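Long-range contact in polyphosphate kinase (Porphyromonas gingivalis, PDB 2O8R), which probably catalyses the reversible transfer of the terminal phosphate of ATP onto a growing chain of inorganic polyphosphate: residues G606-W618 with E628-I642. The protein carries 3 engineered substitutions. Sequence-based numbering, arbitrary orientation. Where two conformers were deposited one is given.
Sequences GGKEEVFISSADW and ETACPVLDPTLRREI. Engineered in segment 628-642: Thr637 (natural residue Ala).
Ser615 OG is gripped from two directions: it donates to Glu628 OE1 at 2.8 Å and accepts from Thr629 N. This serine stands where two neighbouring antiparallel strands, 610-614 and 629-632, part company in the mixed sheet of the second phospholipase D-like C-terminal domain. OG lies between its own backbone N and carbonyl carbon (chi1 71°), which turns it toward Glu628 and Thr629. Glu628 OE1 receives the hydroxyl on its anti lone pair and also hydrogen-bonds His439, predicted to form the phosphohistidine intermediate, a geometry consistent with Ser615 acting as a second-shell residue that, with Arg626 on OE2, fixes the turn of the carboxylate. Next door, Thr629 O accepts from both Ser615 N and Ser614 OG, the latter at 2.7 Å; Ser614 OG in turn accepts from Ala616 N, forming an ST turn. Ile613 and Cys631 form a hydrogen-bonded pair, flanked by the non-hydrogen-bonded pairs Phe612-Pro632 and Ser614-Ala630. Proline has no N-H, but at this non-hydrogen-bonded site none is needed for pairing with strand 610-614, and its CD lies 3.7 Å from Phe612 CE1. Beyond it, Val633 N still bonds Val611 O. Branched, apolar Val611 sends its two methyls from strand 610-614 against helix 636-651: CG1 meets Ile642 CG2 at 3.8 Å, while CG2 lies against the aliphatic part of Arg639. That arginine's chain bends at chi3 (-33°), and NH1 donates to Val633 O at 3.2 Å, in the carbonyl plane on a lone pair.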
ATOM      1  N   GLY A 606      26.471  41.160 -16.201  1.00 68.15           N
ATOM      2  CA  GLY A 606      27.832  41.581 -16.532  1.00 64.03           C
ATOM      3  C   GLY A 606      28.899  40.531 -16.274  1.00 73.90           C
ATOM      4  O   GLY A 606      29.833  40.371 -17.061  1.00 88.49           O
ATOM      5  N   GLY A 607      28.762  39.815 -15.169  1.00 67.73           N
ATOM      6  CA  GLY A 607      29.757  38.839 -14.756  1.00 67.20           C
ATOM      7  C   GLY A 607      29.705  38.659 -13.253  1.00 68.87           C
ATOM      8  O   GLY A 607      30.432  37.838 -12.694  1.00 68.45           O
ATOM      9  N   LYS A 608      28.850  39.449 -12.604  1.00 62.35           N
ATOM     10  CA  LYS A 608      28.492  39.234 -11.212  1.00 71.48           C
ATOM     11  C   LYS A 608      27.240  38.353 -11.215  1.00 66.72           C
ATOM     12  O   LYS A 608      26.148  38.815 -10.862  1.00 62.62           O
ATOM     13  CB  LYS A 608      28.205  40.571 -10.516  1.00 83.80           C
ATOM     14  CG  LYS A 608      29.258  41.656 -10.725  1.00 84.20           C
ATOM     15  CD  LYS A 608      28.692  43.038 -10.413  1.00 89.83           C
ATOM     16  CE  LYS A 608      29.426  44.150 -11.163  1.00 95.82           C
ATOM     17  NZ  LYS A 608      30.689  44.577 -10.498  1.00 99.39           N
ATOM     18  N   GLU A 609      27.422  37.085 -11.593  1.00 56.90           N
ATOM     19  CA  GLU A 609      26.313  36.171 -11.873  0.50 61.74           C
ATOM     20  C   GLU A 609      25.456  35.889 -10.641  1.00 62.52           C
ATOM     21  O   GLU A 609      25.968  35.810  -9.526  1.00 79.88           O
ATOM     22  CB  GLU A 609      26.837  34.859 -12.473  0.50 51.73           C
ATOM     23  CG  GLU A 609      28.159  35.002 -13.235  0.50 58.75           C
ATOM     24  CD  GLU A 609      28.178  34.262 -14.569  0.50 67.96           C
ATOM     25  OE1 GLU A 609      29.239  33.707 -14.922  0.50 56.93           O
ATOM     26  OE2 GLU A 609      27.142  34.249 -15.274  0.50 61.73           O
ATOM     27  N   GLU A 610      24.150  35.750 -10.849  1.00 60.32           N
ATOM     28  CA  GLU A 610      23.228  35.399  -9.764  1.00 60.04           C
ATOM     29  C   GLU A 610      22.470  34.140 -10.131  1.00 60.46           C
ATOM     30  O   GLU A 610      21.912  34.032 -11.225  1.00 64.31           O
ATOM     31  CB  GLU A 610      22.263  36.544  -9.460  1.00 47.62           C
ATOM     32  CG  GLU A 610      22.978  37.779  -8.917  1.00 56.89           C
ATOM     33  CD  GLU A 610      22.049  38.928  -8.572  1.00 55.07           C
ATOM     34  OE1 GLU A 610      20.827  38.719  -8.443  1.00 61.61           O
ATOM     35  OE2 GLU A 610      22.553  40.059  -8.419  1.00 70.38           O
ATOM     36  N   VAL A 611      22.476  33.171  -9.227  1.00 51.62           N
ATOM     37  CA  VAL A 611      21.807  31.911  -9.493  1.00 53.84           C
ATOM     38  C   VAL A 611      20.686  31.654  -8.501  1.00 59.64           C
ATOM     39  O   VAL A 611      20.882  31.757  -7.286  1.00 57.65           O
ATOM     40  CB  VAL A 611      22.792  30.741  -9.497  1.00 56.20           C
ATOM     41  CG1 VAL A 611      22.065  29.427  -9.752  1.00 49.84           C
ATOM     42  CG2 VAL A 611      23.870  30.976 -10.544  1.00 56.50           C
ATOM     43  N   PHE A 612      19.504  31.332  -9.023  1.00 61.12           N
ATOM     44  CA  PHE A 612      18.384  30.978  -8.163  1.00 57.74           C
ATOM     45  C   PHE A 612      17.956  29.534  -8.329  1.00 59.62           C
ATOM     46  O   PHE A 612      18.008  28.976  -9.424  1.00 64.90           O
ATOM     47  CB  PHE A 612      17.200  31.892  -8.412  1.00 52.37           C
ATOM     48  CG  PHE A 612      17.442  33.313  -8.022  1.00 66.25           C
ATOM     49  CD1 PHE A 612      17.089  33.766  -6.758  1.00 72.09           C
ATOM     50  CD2 PHE A 612      18.016  34.202  -8.919  1.00 53.81           C
ATOM     51  CE1 PHE A 612      17.307  35.081  -6.394  1.00 37.68           C
ATOM     52  CE2 PHE A 612      18.242  35.511  -8.564  1.00 47.86           C
ATOM     53  CZ  PHE A 612      17.884  35.951  -7.301  1.00 56.64           C
ATOM     54  N   ILE A 613      17.537  28.948  -7.214  1.00 58.20           N
ATOM     55  CA  ILE A 613      16.954  27.617  -7.154  1.00 51.78           C
ATOM     56  C   ILE A 613      15.474  27.806  -6.829  1.00 57.33           C
ATOM     57  O   ILE A 613      15.146  28.509  -5.859  1.00 47.85           O
ATOM     58  CB  ILE A 613      17.672  26.788  -6.054  1.00 57.93           C
ATOM     59  CG1 ILE A 613      18.878  26.076  -6.646  1.00 53.51           C
ATOM     60  CG2 ILE A 613      16.766  25.763  -5.378  1.00 41.31           C
ATOM     61  CD1 ILE A 613      19.745  25.448  -5.594  1.00 87.75           C
ATOM     62  N   SER A 614      14.579  27.220  -7.634  1.00 43.00           N
ATOM     63  CA  SER A 614      13.145  27.423  -7.382  1.00 47.72           C
ATOM     64  C   SER A 614      12.254  26.203  -7.223  1.00 47.68           C
ATOM     65  O   SER A 614      12.569  25.104  -7.677  1.00 60.42           O
ATOM     66  CB  SER A 614      12.526  28.346  -8.428  1.00 48.94           C
ATOM     67  OG  SER A 614      11.241  28.765  -7.985  1.00 42.62           O
ATOM     68  N   SER A 615      11.120  26.432  -6.568  1.00 56.30           N
ATOM     69  CA  SER A 615      10.043  25.456  -6.481  1.00 57.91           C
ATOM     70  C   SER A 615       9.061  25.636  -7.629  1.00 52.22           C
ATOM     71  O   SER A 615       8.295  24.733  -7.941  1.00 57.62           O
ATOM     72  CB  SER A 615       9.300  25.599  -5.151  1.00 51.20           C
ATOM     73  OG  SER A 615       8.536  26.788  -5.135  1.00 66.64           O
ATOM     74  N   ALA A 616       9.095  26.800  -8.268  1.00 59.00           N
ATOM     75  CA  ALA A 616       8.130  27.123  -9.316  1.00 64.31           C
ATOM     76  C   ALA A 616       8.673  26.981 -10.732  1.00 54.48           C
ATOM     77  O   ALA A 616       9.826  27.318 -11.001  1.00 80.12           O
ATOM     78  CB  ALA A 616       7.602  28.535  -9.117  1.00 68.80           C
ATOM     79  N   ASP A 617       7.830  26.468 -11.625  1.00 50.24           N
ATOM     80  CA  ASP A 617       7.957  26.701 -13.062  1.00 57.11           C
ATOM     81  C   ASP A 617       7.239  28.008 -13.333  1.00 61.75           C
ATOM     82  O   ASP A 617       6.549  28.517 -12.465  1.00 56.93           O
ATOM     83  CB  ASP A 617       7.252  25.615 -13.855  1.00 51.00           C
ATOM     84  CG  ASP A 617       7.656  24.237 -13.437  1.00 56.53           C
ATOM     85  OD1 ASP A 617       8.868  23.963 -13.415  1.00 72.36           O
ATOM     86  OD2 ASP A 617       6.760  23.427 -13.138  1.00 63.51           O
ATOM     87  N   TRP A 618       7.375  28.551 -14.532  1.00 67.10           N
ATOM     88  CA  TRP A 618       6.674  29.784 -14.855  1.00 53.74           C
ATOM     89  C   TRP A 618       5.408  29.487 -15.647  1.00 60.54           C
ATOM     90  O   TRP A 618       5.335  29.702 -16.865  1.00 62.38           O
ATOM     91  CB  TRP A 618       7.579  30.745 -15.613  1.00 47.56           C
ATOM     92  CG  TRP A 618       8.767  31.208 -14.846  1.00 57.80           C
ATOM     93  CD1 TRP A 618       8.968  31.119 -13.498  1.00 59.18           C
ATOM     94  CD2 TRP A 618       9.917  31.880 -15.380  1.00 50.06           C
ATOM     95  NE1 TRP A 618      10.182  31.671 -13.166  1.00 56.19           N
ATOM     96  CE2 TRP A 618      10.783  32.146 -14.303  1.00 49.67           C
ATOM     97  CE3 TRP A 618      10.301  32.271 -16.664  1.00 67.32           C
ATOM     98  CZ2 TRP A 618      12.002  32.795 -14.471  1.00 60.15           C
ATOM     99  CZ3 TRP A 618      11.516  32.915 -16.829  1.00 65.99           C
ATOM    100  CH2 TRP A 618      12.352  33.167 -15.740  1.00 56.85           C
ATOM    101  N   GLU A 628       5.021  29.850  -3.657  1.00 57.52           N
ATOM    102  CA  GLU A 628       6.231  29.197  -4.144  1.00 55.79           C
ATOM    103  C   GLU A 628       7.450  29.846  -3.516  1.00 51.77           C
ATOM    104  O   GLU A 628       7.349  30.901  -2.890  1.00 52.46           O
ATOM    105  CB  GLU A 628       6.349  29.380  -5.663  1.00 43.61           C
ATOM    106  CG  GLU A 628       5.128  28.972  -6.457  1.00 48.54           C
ATOM    107  CD  GLU A 628       5.117  27.501  -6.842  1.00 41.17           C
ATOM    108  OE1 GLU A 628       6.092  26.783  -6.549  1.00 81.41           O
ATOM    109  OE2 GLU A 628       4.126  27.066  -7.462  1.00 89.02           O
ATOM    110  N   THR A 629       8.609  29.230  -3.704  1.00 45.31           N
ATOM    111  CA  THR A 629       9.862  29.858  -3.296  1.00 46.54           C
ATOM    112  C   THR A 629      10.915  29.878  -4.389  1.00 52.35           C
ATOM    113  O   THR A 629      10.954  29.006  -5.262  1.00 49.98           O
ATOM    114  CB  THR A 629      10.490  29.188  -2.067  1.00 43.74           C
ATOM    115  OG1 THR A 629      10.610  27.771  -2.292  1.00 52.67           O
ATOM    116  CG2 THR A 629       9.657  29.463  -0.839  1.00 51.12           C
ATOM    117  N   ALA A 630      11.768  30.893  -4.330  1.00 54.94           N
ATOM    118  CA  ALA A 630      13.019  30.878  -5.062  1.00 60.32           C
ATOM    119  C   ALA A 630      14.100  31.425  -4.147  1.00 65.35           C
ATOM    120  O   ALA A 630      13.862  32.341  -3.352  1.00 68.75           O
ATOM    121  CB  ALA A 630      12.921  31.690  -6.338  1.00 56.62           C
ATOM    122  N   CYS A 631      15.289  30.850  -4.260  1.00 66.12           N
ATOM    123  CA  CYS A 631      16.380  31.191  -3.373  1.00 46.93           C
ATOM    124  C   CYS A 631      17.680  31.453  -4.128  1.00 61.82           C
ATOM    125  O   CYS A 631      18.052  30.673  -5.009  1.00 57.45           O
ATOM    126  CB  CYS A 631      16.593  30.061  -2.398  1.00 52.19           C
ATOM    127  SG  CYS A 631      17.519  30.543  -0.981  1.00 63.95           S
ATOM    128  N   PRO A 632      18.357  32.574  -3.802  1.00 57.02           N
ATOM    129  CA  PRO A 632      19.700  32.883  -4.267  1.00 53.35           C
ATOM    130  C   PRO A 632      20.711  31.903  -3.717  1.00 62.30           C
ATOM    131  O   PRO A 632      20.647  31.534  -2.541  1.00 62.82           O
ATOM    132  CB  PRO A 632      19.977  34.256  -3.652  1.00 50.35           C
ATOM    133  CG  PRO A 632      19.079  34.340  -2.507  1.00 46.63           C
ATOM    134  CD  PRO A 632      17.830  33.662  -2.969  1.00 42.87           C
ATOM    135  N   VAL A 633      21.627  31.482  -4.577  1.00 44.64           N
ATOM    136  CA  VAL A 633      22.749  30.686  -4.167  1.00 49.24           C
ATOM    137  C   VAL A 633      23.860  31.694  -3.881  1.00 62.19           C
ATOM    138  O   VAL A 633      24.438  32.258  -4.806  1.00 68.95           O
ATOM    139  CB  VAL A 633      23.138  29.741  -5.295  1.00 46.54           C
ATOM    140  CG1 VAL A 633      24.301  28.843  -4.891  1.00 50.73           C
ATOM    141  CG2 VAL A 633      21.939  28.921  -5.702  1.00 63.00           C
ATOM    142  N   LEU A 634      24.132  31.952  -2.605  1.00 58.62           N
ATOM    143  CA  LEU A 634      25.097  33.000  -2.220  1.00 61.14           C
ATOM    144  C   LEU A 634      26.570  32.606  -2.309  1.00 63.02           C
ATOM    145  O   LEU A 634      27.414  33.411  -2.707  1.00 72.31           O
ATOM    146  CB  LEU A 634      24.793  33.525  -0.820  1.00 37.37           C
ATOM    147  CG  LEU A 634      23.386  34.117  -0.756  1.00 39.25           C
ATOM    148  CD1 LEU A 634      23.122  34.660   0.609  1.00 36.54           C
ATOM    149  CD2 LEU A 634      23.177  35.197  -1.822  1.00 33.18           C
ATOM    150  N   ASP A 635      26.872  31.370  -1.939  1.00 63.56           N
ATOM    151  CA  ASP A 635      28.230  30.865  -2.000  1.00 58.33           C
ATOM    152  C   ASP A 635      28.729  30.739  -3.440  1.00 59.97           C
ATOM    153  O   ASP A 635      28.128  30.043  -4.262  1.00 59.28           O
ATOM    154  CB  ASP A 635      28.316  29.525  -1.287  1.00 60.26           C
ATOM    155  CG  ASP A 635      29.727  29.027  -1.164  1.00 64.58           C
ATOM    156  OD1 ASP A 635      30.371  28.788  -2.211  1.00 69.09           O
ATOM    157  OD2 ASP A 635      30.186  28.860  -0.014  1.00 87.86           O
ATOM    158  N   PRO A 636      29.855  31.403  -3.739  1.00 70.30           N
ATOM    159  CA  PRO A 636      30.415  31.483  -5.082  1.00 57.46           C
ATOM    160  C   PRO A 636      30.768  30.132  -5.687  1.00 58.27           C
ATOM    161  O   PRO A 636      30.441  29.896  -6.853  1.00 58.84           O
ATOM    162  CB  PRO A 636      31.670  32.333  -4.878  1.00 47.37           C
ATOM    163  CG  PRO A 636      31.374  33.118  -3.659  1.00 42.66           C
ATOM    164  CD  PRO A 636      30.681  32.150  -2.778  1.00 65.50           C
ATOM    165  N   THR A 637      31.402  29.246  -4.919  1.00 46.87           N
ATOM    166  CA  THR A 637      31.754  27.927  -5.465  1.00 59.91           C
ATOM    167  C   THR A 637      30.503  27.100  -5.781  1.00 61.86           C
ATOM    168  O   THR A 637      30.474  26.362  -6.770  1.00 57.10           O
ATOM    169  CB  THR A 637      32.701  27.134  -4.553  1.00 43.31           C
ATOM    170  OG1 THR A 637      32.077  26.943  -3.283  1.00 71.40           O
ATOM    171  CG2 THR A 637      33.999  27.887  -4.359  1.00 69.35           C
ATOM    172  N   LEU A 638      29.472  27.240  -4.950  1.00 57.64           N
ATOM    173  CA  LEU A 638      28.188  26.598  -5.217  1.00 61.07           C
ATOM    174  C   LEU A 638      27.560  27.110  -6.513  1.00 63.96           C
ATOM    175  O   LEU A 638      27.227  26.307  -7.393  1.00 60.50           O
ATOM    176  CB  LEU A 638      27.226  26.771  -4.042  1.00 64.93           C
ATOM    177  CG  LEU A 638      27.500  25.965  -2.774  1.00 54.53           C
ATOM    178  CD1 LEU A 638      26.209  25.790  -1.999  1.00 73.08           C
ATOM    179  CD2 LEU A 638      28.086  24.601  -3.111  1.00 57.12           C
ATOM    180  N   ARG A 639      27.426  28.435  -6.636  1.00 44.60           N
ATOM    181  CA  ARG A 639      26.975  29.067  -7.893  1.00 57.01           C
ATOM    182  C   ARG A 639      27.749  28.607  -9.129  1.00 60.45           C
ATOM    183  O   ARG A 639      27.177  28.468 -10.218  1.00 59.65           O
ATOM    184  CB  ARG A 639      27.093  30.586  -7.817  1.00 36.33           C
ATOM    185  CG  ARG A 639      25.840  31.316  -7.420  1.00 71.31           C
ATOM    186  CD  ARG A 639      25.904  32.796  -7.808  1.00 76.86           C
ATOM    187  NE  ARG A 639      27.266  33.309  -7.710  1.00 81.63           N
ATOM    188  CZ  ARG A 639      27.806  33.828  -6.611  1.00 75.35           C
ATOM    189  NH1 ARG A 639      27.104  33.932  -5.490  1.00 71.70           N
ATOM    190  NH2 ARG A 639      29.059  34.249  -6.642  1.00 81.44           N
ATOM    191  N   ARG A 640      29.052  28.396  -8.953  1.00 52.32           N
ATOM    192  CA  ARG A 640      29.927  27.986 -10.041  1.00 54.25           C
ATOM    193  C   ARG A 640      29.589  26.565 -10.461  1.00 48.04           C
ATOM    194  O   ARG A 640      29.586  26.245 -11.654  1.00 62.15           O
ATOM    195  CB  ARG A 640      31.404  28.131  -9.614  1.00 60.41           C
ATOM    196  CG  ARG A 640      32.479  27.513 -10.532  1.00 71.73           C
ATOM    197  CD  ARG A 640      32.340  27.894 -12.016  1.00 74.34           C
ATOM    198  NE  ARG A 640      31.912  29.276 -12.224  1.00 70.34           N
ATOM    199  CZ  ARG A 640      31.316  29.715 -13.330  1.00 88.91           C
ATOM    200  NH1 ARG A 640      31.070  28.879 -14.342  1.00 73.23           N
ATOM    201  NH2 ARG A 640      30.959  30.994 -13.424  1.00 67.95           N
ATOM    202  N   GLU A 641      29.276  25.725  -9.479  1.00 51.24           N
ATOM    203  CA  GLU A 641      28.967  24.326  -9.740  1.00 54.86           C
ATOM    204  C   GLU A 641      27.689  24.195 -10.567  1.00 54.02           C
ATOM    205  O   GLU A 641      27.658  23.438 -11.533  1.00 59.77           O
ATOM    206  CB  GLU A 641      28.852  23.558  -8.430  1.00 48.25           C
ATOM    207  CG  GLU A 641      28.689  22.050  -8.566  1.00 51.26           C
ATOM    208  CD  GLU A 641      28.589  21.372  -7.206  1.00 68.95           C
ATOM    209  OE1 GLU A 641      27.747  21.785  -6.384  1.00 92.88           O
ATOM    210  OE2 GLU A 641      29.361  20.432  -6.944  1.00 83.70           O
ATOM    211  N   ILE A 642      26.654  24.950 -10.196  1.00 43.30           N
ATOM    212  CA  ILE A 642      25.356  24.883 -10.869  1.00 44.04           C
ATOM    213  C   ILE A 642      25.510  25.238 -12.338  1.00 57.60           C
ATOM    214  O   ILE A 642      24.986  24.551 -13.225  1.00 60.70           O
ATOM    215  CB  ILE A 642      24.338  25.814 -10.196  1.00 43.04           C
ATOM    216  CG1 ILE A 642      23.901  25.216  -8.864  1.00 51.28           C
ATOM    217  CG2 ILE A 642      23.117  26.016 -11.065  1.00 66.38           C
ATOM    218  CD1 ILE A 642      23.137  26.186  -7.994  1.00 83.00           C
TER